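Local coordinates for putative exported protein (Bordetella pertussis Tohama I, PDB 2PFY) that binds pyroglutamic acid as an extracytoplasmic solute receptor of the DctP family and probably delivers it to a tripartite ATP-independent periplasmic transporter, at residues Arg21-Glu26 and Gln227-Ala232; Phe77-Val82 and Gln293-Ala298; Ala153-Ala158 and Ala278-Asp283; Gln170-Gly175 and Asp194-Tyr199. All coordinates share one frame; numbering follows the deposited sequence.

Interaction 1 (Arg21-Glu26 and Gln227-Ala232); sequences RQFADE and QAVLDA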
loop_
_atom_site.group_PDB
_atom_site.type_symbol
_atom_site.label_atom_id
_atom_site.label_comp_id
_atom_site.label_asym_id
_atom_site.label_seq_id
_atom_site.Cartn_x
_atom_site.Cartn_y
_atom_site.Cartn_z
ATOM N N ARG A 21 5.010 -12.551 -7.708
ATOM C CA ARG A 21 5.153 -13.698 -8.626
ATOM C C ARG A 21 6.635 -14.025 -8.898
ATOM O O ARG A 21 7.065 -15.219 -8.850
ATOM C CB ARG A 21 4.353 -13.481 -9.934
ATOM C CG ARG A 21 2.782 -13.546 -9.663
ATOM C CD ARG A 21 1.972 -13.638 -10.974
ATOM N NE ARG A 21 0.539 -13.797 -10.702
ATOM C CZ ARG A 21 -0.033 -14.938 -10.313
ATOM N NH1 ARG A 21 0.698 -16.030 -10.151
ATOM N NH2 ARG A 21 -1.337 -14.997 -10.088
ATOM N N GLN A 22 7.431 -12.990 -9.135
ATOM C CA GLN A 22 8.841 -13.230 -9.419
ATOM C C GLN A 22 9.537 -13.763 -8.156
ATOM O O GLN A 22 10.427 -14.663 -8.220
ATOM C CB GLN A 22 9.507 -11.959 -9.959
ATOM C CG GLN A 22 11.010 -12.168 -10.297
ATOM C CD GLN A 22 11.626 -11.020 -11.079
ATOM O OE1 GLN A 22 10.922 -10.166 -11.651
ATOM N NE2 GLN A 22 12.951 -10.973 -11.076
ATOM N N PHE A 23 9.147 -13.204 -7.015
ATOM C CA PHE A 23 9.616 -13.678 -5.696
ATOM C C PHE A 23 9.288 -15.166 -5.499
ATOM O O PHE A 23 10.169 -15.947 -5.102
ATOM C CB PHE A 23 9.044 -12.801 -4.564
ATOM C CG PHE A 23 9.015 -13.494 -3.215
ATOM C CD1 PHE A 23 10.169 -13.555 -2.424
ATOM C CD2 PHE A 23 7.843 -14.082 -2.751
ATOM C CE1 PHE A 23 10.152 -14.228 -1.174
ATOM C CE2 PHE A 23 7.807 -14.778 -1.495
ATOM C CZ PHE A 23 8.955 -14.824 -0.713
ATOM N N ALA A 24 8.043 -15.578 -5.798
ATOM C CA ALA A 24 7.659 -16.998 -5.701
ATOM C C ALA A 24 8.528 -17.881 -6.641
ATOM O O ALA A 24 9.004 -18.977 -6.258
ATOM C CB ALA A 24 6.112 -17.180 -5.999
ATOM N N ASP A 25 8.727 -17.395 -7.869
ATOM C CA ASP A 25 9.578 -18.074 -8.848
ATOM C C ASP A 25 11.019 -18.191 -8.374
ATOM O O ASP A 25 11.645 -19.240 -8.570
ATOM C CB ASP A 25 9.576 -17.349 -10.211
ATOM C CG ASP A 25 8.305 -17.578 -10.990
ATOM O OD1 ASP A 25 7.589 -18.564 -10.722
ATOM O OD2 ASP A 25 8.020 -16.742 -11.879
ATOM N N GLU A 26 11.544 -17.118 -7.786
ATOM C CA GLU A 26 12.924 -17.097 -7.312
ATOM C C GLU A 26 13.136 -18.017 -6.108
ATOM O O GLU A 26 14.186 -18.646 -6.000
ATOM C CB GLU A 26 13.404 -15.665 -7.061
ATOM C CG GLU A 26 13.711 -14.970 -8.445
ATOM C CD GLU A 26 14.129 -13.503 -8.360
ATOM O OE1 GLU A 26 14.219 -12.912 -7.238
ATOM O OE2 GLU A 26 14.349 -12.933 -9.448
ATOM N N GLN A 227 16.363 -19.388 4.767
ATOM C CA GLN A 227 17.290 -18.353 4.339
ATOM C C GLN A 227 17.048 -18.006 2.883
ATOM O O GLN A 227 17.042 -16.831 2.540
ATOM C CB GLN A 227 18.765 -18.752 4.590
ATOM C CG GLN A 227 19.808 -17.624 4.357
ATOM C CD GLN A 227 19.547 -16.394 5.226
ATOM O OE1 GLN A 227 19.573 -16.481 6.429
ATOM N NE2 GLN A 227 19.281 -15.241 4.597
ATOM N N ALA A 228 16.801 -19.005 2.042
ATOM C CA ALA A 228 16.457 -18.722 0.665
ATOM C C ALA A 228 15.212 -17.788 0.560
ATOM O O ALA A 228 15.191 -16.838 -0.260
ATOM C CB ALA A 228 16.269 -20.021 -0.138
ATOM N N VAL A 229 14.210 -18.015 1.405
ATOM C CA VAL A 229 13.004 -17.154 1.386
ATOM C C VAL A 229 13.356 -15.713 1.745
ATOM O O VAL A 229 12.919 -14.728 1.075
ATOM C CB VAL A 229 11.914 -17.689 2.342
ATOM C CG1 VAL A 229 10.729 -16.651 2.514
ATOM C CG2 VAL A 229 11.383 -19.003 1.835
ATOM N N LEU A 230 14.134 -15.572 2.812
ATOM C CA LEU A 230 14.542 -14.240 3.230
ATOM C C LEU A 230 15.389 -13.522 2.173
ATOM O O LEU A 230 15.188 -12.332 1.944
ATOM C CB LEU A 230 15.198 -14.254 4.613
ATOM C CG LEU A 230 14.267 -14.676 5.770
ATOM C CD1 LEU A 230 14.988 -14.559 7.098
ATOM C CD2 LEU A 230 13.006 -13.824 5.820
ATOM N N ASP A 231 16.283 -14.251 1.497
ATOM C CA ASP A 231 17.156 -13.678 0.476
ATOM C C ASP A 231 16.339 -13.308 -0.765
ATOM O O ASP A 231 16.535 -12.237 -1.383
ATOM C CB ASP A 231 18.253 -14.689 0.089
ATOM C CG ASP A 231 19.310 -14.879 1.194
ATOM O OD1 ASP A 231 19.298 -14.146 2.221
ATOM O OD2 ASP A 231 20.156 -15.787 1.031
ATOM N N ALA A 232 15.431 -14.195 -1.154
ATOM C CA ALA A 232 14.556 -13.871 -2.278
ATOM C C ALA A 232 13.710 -12.621 -1.927
ATOM O O ALA A 232 13.484 -11.752 -2.779
ATOM C CB ALA A 232 13.706 -15.063 -2.684
HETATM O O HOH W 1 12.640 -12.292 -5.321
#

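Interaction 2 (Phe77-Val82 and Gln293-Ala298); sequences FEIDSV and QQLLDA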
loop_
_atom_site.group_PDB
_atom_site.type_symbol
_atom_site.label_atom_id
_atom_site.label_comp_id
_atom_site.label_asym_id
_atom_site.label_seq_id
_atom_site.Cartn_x
_atom_site.Cartn_y
_atom_site.Cartn_z
ATOM N N PHE A 77 1.736 0.842 11.889
ATOM C CA PHE A 77 1.520 0.254 10.539
ATOM C C PHE A 77 0.912 1.267 9.535
ATOM O O PHE A 77 0.771 0.976 8.333
ATOM C CB PHE A 77 0.674 -1.028 10.633
ATOM C CG PHE A 77 1.434 -2.230 11.195
ATOM C CD1 PHE A 77 1.997 -3.162 10.347
ATOM C CD2 PHE A 77 1.586 -2.411 12.581
ATOM C CE1 PHE A 77 2.708 -4.271 10.841
ATOM C CE2 PHE A 77 2.306 -3.516 13.087
ATOM C CZ PHE A 77 2.856 -4.448 12.214
ATOM N N GLU A 78 0.562 2.460 10.015
ATOM C CA GLU A 78 0.022 3.492 9.105
ATOM C C GLU A 78 0.804 4.810 9.067
ATOM O O GLU A 78 0.302 5.827 8.548
ATOM C CB GLU A 78 -1.469 3.749 9.387
ATOM C CG GLU A 78 -1.705 4.399 10.747
ATOM C CD GLU A 78 -3.167 4.586 11.095
ATOM O OE1 GLU A 78 -4.035 3.805 10.630
ATOM O OE2 GLU A 78 -3.440 5.523 11.871
ATOM N N ILE A 79 2.026 4.817 9.587
ATOM C CA ILE A 79 2.848 6.021 9.469
ATOM C C ILE A 79 3.145 6.385 8.001
ATOM O O ILE A 79 3.383 7.545 7.687
ATOM C CB ILE A 79 4.177 5.964 10.347
ATOM C CG1 ILE A 79 4.841 7.335 10.489
ATOM C CG2 ILE A 79 5.210 4.988 9.788
ATOM C CD1 ILE A 79 3.996 8.419 11.145
ATOM N N ASP A 80 3.110 5.395 7.115
ATOM C CA ASP A 80 3.355 5.602 5.692
ATOM C C ASP A 80 2.195 6.304 4.977
ATOM O O ASP A 80 2.287 6.614 3.768
ATOM C CB ASP A 80 3.712 4.257 4.997
ATOM C CG ASP A 80 2.522 3.293 4.904
ATOM O OD1 ASP A 80 1.395 3.661 5.292
ATOM O OD2 ASP A 80 2.711 2.145 4.452
ATOM N N SER A 81 1.111 6.561 5.710
ATOM C CA SER A 81 -0.070 7.200 5.140
ATOM C C SER A 81 -0.360 8.607 5.694
ATOM O O SER A 81 -1.412 9.175 5.406
ATOM C CB SER A 81 -1.300 6.295 5.278
ATOM O OG SER A 81 -1.084 5.045 4.619
ATOM N N VAL A 82 0.551 9.153 6.499
ATOM C CA VAL A 82 0.404 10.532 6.992
ATOM C C VAL A 82 0.727 11.525 5.862
ATOM O O VAL A 82 1.846 11.513 5.356
ATOM C CB VAL A 82 1.335 10.831 8.197
ATOM C CG1 VAL A 82 1.280 12.359 8.558
ATOM C CG2 VAL A 82 1.009 9.926 9.407
ATOM N N GLN A 293 7.449 7.616 18.850
ATOM C CA GLN A 293 8.462 8.673 18.950
ATOM C C GLN A 293 9.859 8.229 18.524
ATOM O O GLN A 293 10.564 8.987 17.859
ATOM C CB GLN A 293 8.495 9.309 20.350
ATOM C CG GLN A 293 7.346 10.293 20.640
ATOM C CD GLN A 293 7.346 11.544 19.747
ATOM O OE1 GLN A 293 8.380 11.968 19.218
ATOM N NE2 GLN A 293 6.166 12.134 19.578
ATOM N N GLN A 294 10.267 7.011 18.879
ATOM C CA GLN A 294 11.577 6.534 18.415
ATOM C C GLN A 294 11.631 6.290 16.901
ATOM O O GLN A 294 12.700 6.384 16.293
ATOM C CB GLN A 294 12.178 5.360 19.236
ATOM C CG GLN A 294 11.259 4.218 19.675
ATOM C CD GLN A 294 11.969 3.199 20.606
ATOM O OE1 GLN A 294 12.902 2.495 20.190
ATOM N NE2 GLN A 294 11.512 3.120 21.863
ATOM N N LEU A 295 10.475 5.991 16.306
ATOM C CA LEU A 295 10.367 5.846 14.844
ATOM C C LEU A 295 10.550 7.221 14.177
ATOM O O LEU A 295 11.413 7.397 13.316
ATOM C CB LEU A 295 9.030 5.186 14.461
ATOM C CG LEU A 295 8.708 4.745 13.020
ATOM C CD1 LEU A 295 7.357 4.044 12.964
ATOM C CD2 LEU A 295 8.727 5.918 12.049
ATOM N N LEU A 296 9.743 8.187 14.600
ATOM C CA LEU A 296 9.830 9.556 14.097
ATOM C C LEU A 296 11.214 10.192 14.298
ATOM O O LEU A 296 11.750 10.807 13.371
ATOM C CB LEU A 296 8.733 10.414 14.718
ATOM C CG LEU A 296 7.552 10.945 13.898
ATOM C CD1 LEU A 296 7.134 10.047 12.708
ATOM C CD2 LEU A 296 6.369 11.271 14.806
ATOM N N ASP A 297 11.802 10.021 15.487
ATOM C CA ASP A 297 13.197 10.430 15.731
ATOM C C ASP A 297 14.172 9.796 14.745
ATOM O O ASP A 297 15.000 10.500 14.149
ATOM C CB ASP A 297 13.643 10.100 17.175
ATOM C CG ASP A 297 12.864 10.881 18.228
ATOM O OD1 ASP A 297 12.346 11.977 17.904
ATOM O OD2 ASP A 297 12.771 10.383 19.387
ATOM N N ALA A 298 14.073 8.477 14.573
ATOM C CA ALA A 298 14.906 7.756 13.610
ATOM C C ALA A 298 14.746 8.293 12.178
ATOM O O ALA A 298 15.744 8.469 11.465
ATOM C CB ALA A 298 14.619 6.255 13.658
#

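Interaction 3 (Ala153-Ala158 and Ala278-Asp283); sequences AALMGA and ATMVSD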
loop_
_atom_site.group_PDB
_atom_site.type_symbol
_atom_site.label_atom_id
_atom_site.label_comp_id
_atom_site.label_asym_id
_atom_site.label_seq_id
_atom_site.Cartn_x
_atom_site.Cartn_y
_atom_site.Cartn_z
ATOM N N ALA A 153 -10.041 11.465 4.711
ATOM C CA ALA A 153 -11.178 11.900 3.918
ATOM C C ALA A 153 -12.168 12.711 4.751
ATOM O O ALA A 153 -12.712 13.692 4.260
ATOM C CB ALA A 153 -11.886 10.712 3.277
ATOM N N ALA A 154 -12.396 12.282 5.991
ATOM C CA ALA A 154 -13.313 12.965 6.903
ATOM C C ALA A 154 -12.782 14.378 7.193
ATOM O O ALA A 154 -13.530 15.362 7.100
ATOM C CB ALA A 154 -13.486 12.173 8.182
ATOM N N LEU A 155 -11.484 14.475 7.471
ATOM C CA LEU A 155 -10.824 15.763 7.671
ATOM C C LEU A 155 -10.858 16.688 6.454
ATOM O O LEU A 155 -10.781 17.921 6.595
ATOM C CB LEU A 155 -9.391 15.550 8.125
ATOM C CG LEU A 155 -9.206 14.872 9.485
ATOM C CD1 LEU A 155 -7.738 14.596 9.684
ATOM C CD2 LEU A 155 -9.788 15.724 10.620
HETATM N N MSE A 156 -10.961 16.097 5.267
HETATM C CA MSE A 156 -11.095 16.868 4.034
HETATM C C MSE A 156 -12.506 17.468 3.877
HETATM O O MSE A 156 -12.722 18.332 3.029
HETATM C CB MSE A 156 -10.772 15.989 2.815
HETATM C CG MSE A 156 -9.308 15.682 2.605
HETATM SE SE MSE A 156 -9.065 14.212 1.325
HETATM C CE MSE A 156 -10.133 14.720 -0.214
ATOM N N GLY A 157 -13.456 16.992 4.688
ATOM C CA GLY A 157 -14.859 17.379 4.570
ATOM C C GLY A 157 -15.642 16.509 3.613
ATOM O O GLY A 157 -16.790 16.828 3.271
ATOM N N ALA A 158 -15.022 15.408 3.158
ATOM C CA ALA A 158 -15.673 14.489 2.233
ATOM C C ALA A 158 -16.376 13.409 3.038
ATOM O O ALA A 158 -16.211 13.355 4.251
ATOM C CB ALA A 158 -14.632 13.871 1.277
ATOM N N ALA A 278 -0.334 17.876 9.111
ATOM C CA ALA A 278 0.069 18.366 10.442
ATOM C C ALA A 278 -0.845 17.826 11.554
ATOM O O ALA A 278 -0.359 17.320 12.568
ATOM C CB ALA A 278 0.116 19.917 10.472
ATOM N N THR A 279 -2.156 17.913 11.352
ATOM C CA THR A 279 -3.119 17.349 12.299
ATOM C C THR A 279 -2.906 15.841 12.487
ATOM O O THR A 279 -2.824 15.342 13.615
ATOM C CB THR A 279 -4.554 17.583 11.799
ATOM O OG1 THR A 279 -4.756 18.978 11.595
ATOM C CG2 THR A 279 -5.583 17.065 12.763
HETATM N N MSE A 280 -2.801 15.116 11.371
HETATM C CA MSE A 280 -2.725 13.666 11.449
HETATM C C MSE A 280 -1.455 13.142 12.120
HETATM O O MSE A 280 -1.530 12.149 12.847
HETATM C CB MSE A 280 -2.965 13.016 10.077
HETATM C CG MSE A 280 -4.394 13.191 9.587
HETATM SE SE MSE A 280 -4.718 12.244 7.888
HETATM C CE MSE A 280 -4.331 10.367 8.538
ATOM N N VAL A 281 -0.309 13.790 11.900
ATOM C CA VAL A 281 0.939 13.336 12.523
ATOM C C VAL A 281 0.915 13.616 14.042
ATOM O O VAL A 281 1.537 12.890 14.834
ATOM C CB VAL A 281 2.204 13.913 11.839
ATOM C CG1 VAL A 281 2.425 15.391 12.168
ATOM C CG2 VAL A 281 3.444 13.103 12.194
ATOM N N SER A 282 0.185 14.666 14.420
ATOM C CA SER A 282 -0.055 14.996 15.821
ATOM C C SER A 282 -0.986 13.938 16.436
ATOM O O SER A 282 -0.640 13.327 17.456
ATOM C CB SER A 282 -0.586 16.444 15.951
ATOM O OG SER A 282 -1.334 16.656 17.143
ATOM N N ASP A 283 -2.141 13.718 15.804
ATOM C CA ASP A 283 -3.088 12.660 16.174
ATOM C C ASP A 283 -2.381 11.314 16.294
ATOM O O ASP A 283 -2.661 10.535 17.219
ATOM C CB ASP A 283 -4.170 12.511 15.092
ATOM C CG ASP A 283 -5.274 13.553 15.194
ATOM O OD1 ASP A 283 -5.341 14.230 16.229
ATOM O OD2 ASP A 283 -6.086 13.678 14.237
#

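Interaction 4 (Gln170-Gly175 and Asp194-Tyr199); sequences QAFSTG and DYVKYY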
loop_
_atom_site.group_PDB
_atom_site.type_symbol
_atom_site.label_atom_id
_atom_site.label_comp_id
_atom_site.label_asym_id
_atom_site.label_seq_id
_atom_site.Cartn_x
_atom_site.Cartn_y
_atom_site.Cartn_z
ATOM N N GLN A 170 -16.793 -0.856 -10.170
ATOM C CA GLN A 170 -18.199 -1.049 -9.766
ATOM C C GLN A 170 -18.735 0.111 -8.960
ATOM O O GLN A 170 -19.851 0.618 -9.237
ATOM C CB GLN A 170 -18.304 -2.277 -8.848
ATOM C CG GLN A 170 -18.516 -3.575 -9.556
ATOM C CD GLN A 170 -19.960 -3.789 -9.914
ATOM O OE1 GLN A 170 -20.860 -3.199 -9.312
ATOM N NE2 GLN A 170 -20.195 -4.641 -10.911
ATOM N N ALA A 171 -17.967 0.503 -7.941
ATOM C CA ALA A 171 -18.375 1.549 -7.008
ATOM C C ALA A 171 -18.606 2.894 -7.729
ATOM O O ALA A 171 -19.578 3.586 -7.429
ATOM C CB ALA A 171 -17.373 1.695 -5.849
ATOM N N PHE A 172 -17.731 3.248 -8.668
ATOM C CA PHE A 172 -17.972 4.418 -9.532
ATOM C C PHE A 172 -19.191 4.299 -10.428
ATOM O O PHE A 172 -19.904 5.282 -10.636
ATOM C CB PHE A 172 -16.769 4.736 -10.411
ATOM C CG PHE A 172 -15.772 5.612 -9.743
ATOM C CD1 PHE A 172 -14.660 5.058 -9.098
ATOM C CD2 PHE A 172 -15.945 6.997 -9.726
ATOM C CE1 PHE A 172 -13.724 5.884 -8.456
ATOM C CE2 PHE A 172 -15.036 7.821 -9.086
ATOM C CZ PHE A 172 -13.918 7.272 -8.456
ATOM N N SER A 173 -19.419 3.102 -10.947
ATOM C CA SER A 173 -20.481 2.862 -11.910
ATOM C C SER A 173 -21.854 3.026 -11.247
ATOM O O SER A 173 -22.787 3.573 -11.834
ATOM C CB SER A 173 -20.315 1.459 -12.499
ATOM O OG SER A 173 -21.052 1.352 -13.690
ATOM N N THR A 174 -21.969 2.590 -10.011
ATOM C CA THR A 174 -23.257 2.628 -9.323
ATOM C C THR A 174 -23.379 3.887 -8.472
ATOM O O THR A 174 -24.360 4.050 -7.753
ATOM C CB THR A 174 -23.431 1.375 -8.434
ATOM O OG1 THR A 174 -22.400 1.373 -7.439
ATOM C CG2 THR A 174 -23.320 0.108 -9.277
ATOM N N GLY A 175 -22.376 4.760 -8.534
ATOM C CA GLY A 175 -22.403 6.033 -7.821
ATOM C C GLY A 175 -22.116 5.945 -6.343
ATOM O O GLY A 175 -22.382 6.883 -5.593
ATOM N N ASP A 194 -11.762 5.371 -17.724
ATOM C CA ASP A 194 -13.151 5.020 -18.104
ATOM C C ASP A 194 -14.191 5.587 -17.136
ATOM O O ASP A 194 -15.379 5.645 -17.465
ATOM C CB ASP A 194 -13.348 3.505 -18.206
ATOM C CG ASP A 194 -12.655 2.898 -19.414
ATOM O OD1 ASP A 194 -12.381 3.607 -20.385
ATOM O OD2 ASP A 194 -12.402 1.690 -19.408
ATOM N N TYR A 195 -13.761 6.014 -15.951
ATOM C CA TYR A 195 -14.716 6.425 -14.934
ATOM C C TYR A 195 -14.441 7.720 -14.193
ATOM O O TYR A 195 -15.345 8.261 -13.528
ATOM C CB TYR A 195 -15.055 5.238 -13.987
ATOM C CG TYR A 195 -13.882 4.597 -13.276
ATOM C CD1 TYR A 195 -13.304 5.212 -12.168
ATOM C CD2 TYR A 195 -13.340 3.365 -13.712
ATOM C CE1 TYR A 195 -12.225 4.623 -11.477
ATOM C CE2 TYR A 195 -12.270 2.754 -13.007
ATOM C CZ TYR A 195 -11.728 3.389 -11.892
ATOM O OH TYR A 195 -10.648 2.841 -11.213
ATOM N N VAL A 196 -13.217 8.243 -14.305
ATOM C CA VAL A 196 -12.889 9.571 -13.792
ATOM C C VAL A 196 -12.206 10.376 -14.883
ATOM O O VAL A 196 -11.775 9.800 -15.886
ATOM C CB VAL A 196 -11.968 9.557 -12.539
ATOM C CG1 VAL A 196 -12.810 9.543 -11.275
ATOM C CG2 VAL A 196 -10.904 8.386 -12.602
ATOM N N LYS A 197 -12.103 11.695 -14.694
ATOM C CA LYS A 197 -11.543 12.564 -15.734
ATOM C C LYS A 197 -10.297 13.350 -15.367
ATOM O O LYS A 197 -9.499 13.679 -16.244
ATOM C CB LYS A 197 -12.610 13.547 -16.245
ATOM C CG LYS A 197 -13.340 13.043 -17.476
ATOM C CD LYS A 197 -14.223 11.822 -17.151
ATOM C CE LYS A 197 -14.108 10.734 -18.251
ATOM N NZ LYS A 197 -14.584 9.379 -17.821
ATOM N N TYR A 198 -10.158 13.710 -14.101
ATOM C CA TYR A 198 -9.027 14.542 -13.646
ATOM C C TYR A 198 -8.149 13.776 -12.680
ATOM O O TYR A 198 -8.665 13.149 -11.776
ATOM C CB TYR A 198 -9.544 15.813 -12.938
ATOM C CG TYR A 198 -10.348 16.659 -13.886
ATOM C CD1 TYR A 198 -9.741 17.659 -14.648
ATOM C CD2 TYR A 198 -11.698 16.412 -14.082
ATOM C CE1 TYR A 198 -10.485 18.414 -15.561
ATOM C CE2 TYR A 198 -12.457 17.180 -14.995
ATOM C CZ TYR A 198 -11.842 18.165 -15.726
ATOM O OH TYR A 198 -12.616 18.916 -16.624
ATOM N N TYR A 199 -6.835 13.858 -12.867
ATOM C CA TYR A 199 -5.876 13.301 -11.908
ATOM C C TYR A 199 -4.981 14.434 -11.444
ATOM O O TYR A 199 -4.447 15.179 -12.275
ATOM C CB TYR A 199 -5.045 12.171 -12.577
ATOM C CG TYR A 199 -3.890 11.727 -11.728
ATOM C CD1 TYR A 199 -4.095 10.850 -10.656
ATOM C CD2 TYR A 199 -2.583 12.195 -11.970
ATOM C CE1 TYR A 199 -3.031 10.434 -9.859
ATOM C CE2 TYR A 199 -1.520 11.798 -11.150
ATOM C CZ TYR A 199 -1.765 10.906 -10.105
ATOM O OH TYR A 199 -0.731 10.507 -9.278
#

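Interaction 1 (Arg21-Glu26 and Gln227-Ala232)
Phe23 turns CG away from its own backbone N, beside the carbonyl carbon (chi1 158°), and so carries its ring to helix 223-257 at Val229 and Ala232; Val229 likewise holds CG1 anti to N, next to the ring. The two helices pack in a roughly antiparallel way on the lobe of this periplasmic solute-binding fold that carries the five-stranded sheet, their local axes 9.6 Å apart at an angle of 146°. Phe23 meets the second helix in the plane of its ring, edge first. Phe23 CE1 comes to 3.6 Å from the carbonyl oxygen Val229 O, and Phe23 CD1 lies 3.7 Å from Ala232 C, so much of what the ring touches is main chain. The methyl Ala232 CB sits 3.9 Å from Phe23 CD1, and the small residue lets the ring come close to the backbone; Glu26 adds only the loose approach of its CB to this same methyl. Tyr116 and Ile37 of the central sheet also pack against Phe23, which places the ring between the helix pair and the strands. On the polar side Glu26 is held by several groups. Gln22 NE2 donates to Glu26 OE2 over 2.9 Å in a nearly straight bond (171°) that arrives from above the carboxylate plane, while Arg239 forms a salt bridge with OE1. The one polar link between the segments is a water that donates both to Glu26 OE1, at 2.6 Å, and to the carbonyl oxygen Ala232 O, at 2.7 Å.

Interaction 2 (Phe77-Val82 and Gln293-Ala298)
Ile79 meets helix 290-300 through apolar contacts alone, one branch for each of two successive leucines, fastening this C-terminal helix to the loop between strand 62-66 and helix 89-108. Ile79 CG2 touches Leu295 CD1 at 3.9 Å, the side chains running antiparallel alongside each other. The longer branch reaches its neighbour: Ile79 CD1 lies 3.9 Å from Leu296 CD1, and Ile79 CG1 approaches the same methyl at 4.2 Å. With CG1 anti to the backbone N (chi1 -166°) and CD1 turned aside at chi2 60°, the isoleucine spreads its branches to reach both. The first torsion of Leu296, -111°, lies off the staggered positions and carries CD1 over to the isoleucine. Trp284 and Leu85 also pack on Ile79, and Leu95 and Leu102 on Leu295.

The side-chain hydrogen bonds and the salt bridge belong to the 77-82 segment. Ser81 OG donates to Asp80 OD1 over 2.9 Å, on its anti side but well out of the carboxylate plane. Asp80 OD2 accepts from the backbone N of Gln208, next to the pocket residue Pro207, and Glu78 is salt-bridged to Lys287. With only apolar groups meeting, the contact rests on methyl packing and burial, not directional bonds.

Interaction 3 (Ala153-Ala158 and Ala278-Asp283)
Leu155, in the last turn of helix 147-155, supplies the greater part of this small contact by pressing one methyl against helix 267-287. Leu155 CD1 comes to 3.6 Å from Met280 CG; Met280 is a selenomethionine. Leu155 places CG anti to its carbonyl carbon (chi1 -64°) and then runs extended, so CD1 leads toward the opposite helix. Met280 has the same first torsion setting and also begins extended; the touch is made by the CG methylene, while the bend at chi3 (61°) sets the direction of the terminal methyl. The two side chains meet at a slant.

Thr279 gives a looser flank, with CG2 4.5 Å from Leu155 CD1. Its hydroxyl OG1 is hydrogen-bonded to Ala275 O one turn back, and its methyl CG2 is the branch nearer the leucine. The helix closes in a Schellman motif at Gly157, which has positive phi: Ala158 N reaches back to Ala153 O at 3.1 Å and Gly157 N to Ala154 O at 2.9 Å.

Met280 also packs on Ser148, His151 and Met152 along helix 147-155, and on Pro83 of a loop. Met156 and Ala158 instead contact Phe142 on strand 141-144, so helix 147-155 lies between helix 267-287 and the parallel pair of strands 141-144 and 159-162.

Interaction 4 (Gln170-Gly175 and Asp194-Tyr199)
One face of the Phe172 ring carries the Tyr195 ring in an offset stack, with centroids 4.7 Å apart and planes inclined by 29°. Tyr195 CD1 stands 3.3 Å above the phenylalanine plane, displaced toward the rim, and the tilt brings the CD1-CE1 side of the tyrosine down on the phenylalanine. Phe172 CD1 is thus 3.4 Å from Tyr195 CD1, and Phe172 CE1 lies 3.6 Å from Tyr195 CE1. Val196 meets the far end of the phenylalanine ring obliquely, its CG1 methyl 3.6 Å from Phe172 CE2. Tyr195 reaches its place with CG between the backbone N and the carbonyl carbon (chi1 57°), which folds the ring back over its own main chain. The stack joins helix 168-173 to the loop that leads into strand 198-201, in the lobe of the solute-binding fold built around the four-stranded sheet; the side chain of Tyr195 lies about 8 Å from the bound pyroglutamic acid. Where that strand starts, Lys197 and Tyr198 both face Thr127 in a classic beta bulge. The tyrosine hydroxyl is hydrogen-bonded to Ser190 OG, and its side chain also packs on Val168 and Pro169. Helix 168-173 ends in a Schellman motif at Gly175, whose phi is positive. Gln170 O accepts two donors from a single residue, Thr174 N at 3.0 Å and Thr174 OG1 at 3.2 Å, the hydroxyl lying 34° out of the carbonyl plane.

In the fold
Interactions 1, 2 and 4 are buried contacts, whereas interaction 3 is only partly buried. Interaction 1 lies about 38 Å from interaction 3 and 37 Å from interaction 4, centre to centre, on opposite sides of the chain's centre. Interactions 2 and 3 are neighbours: Val82 CG1 touches Val281 CB at 3.7 Å, and their helices 267-287 and 290-300 follow one another in the chain. Chemistry varies with place. Aliphatic side chains carry interactions 2 and 3, an aromatic stack dominates interaction 4, and interaction 1 combines a ring edge against backbone with a water bridge on its polar side. Direct hydrogen bonds between paired segments are absent from all four.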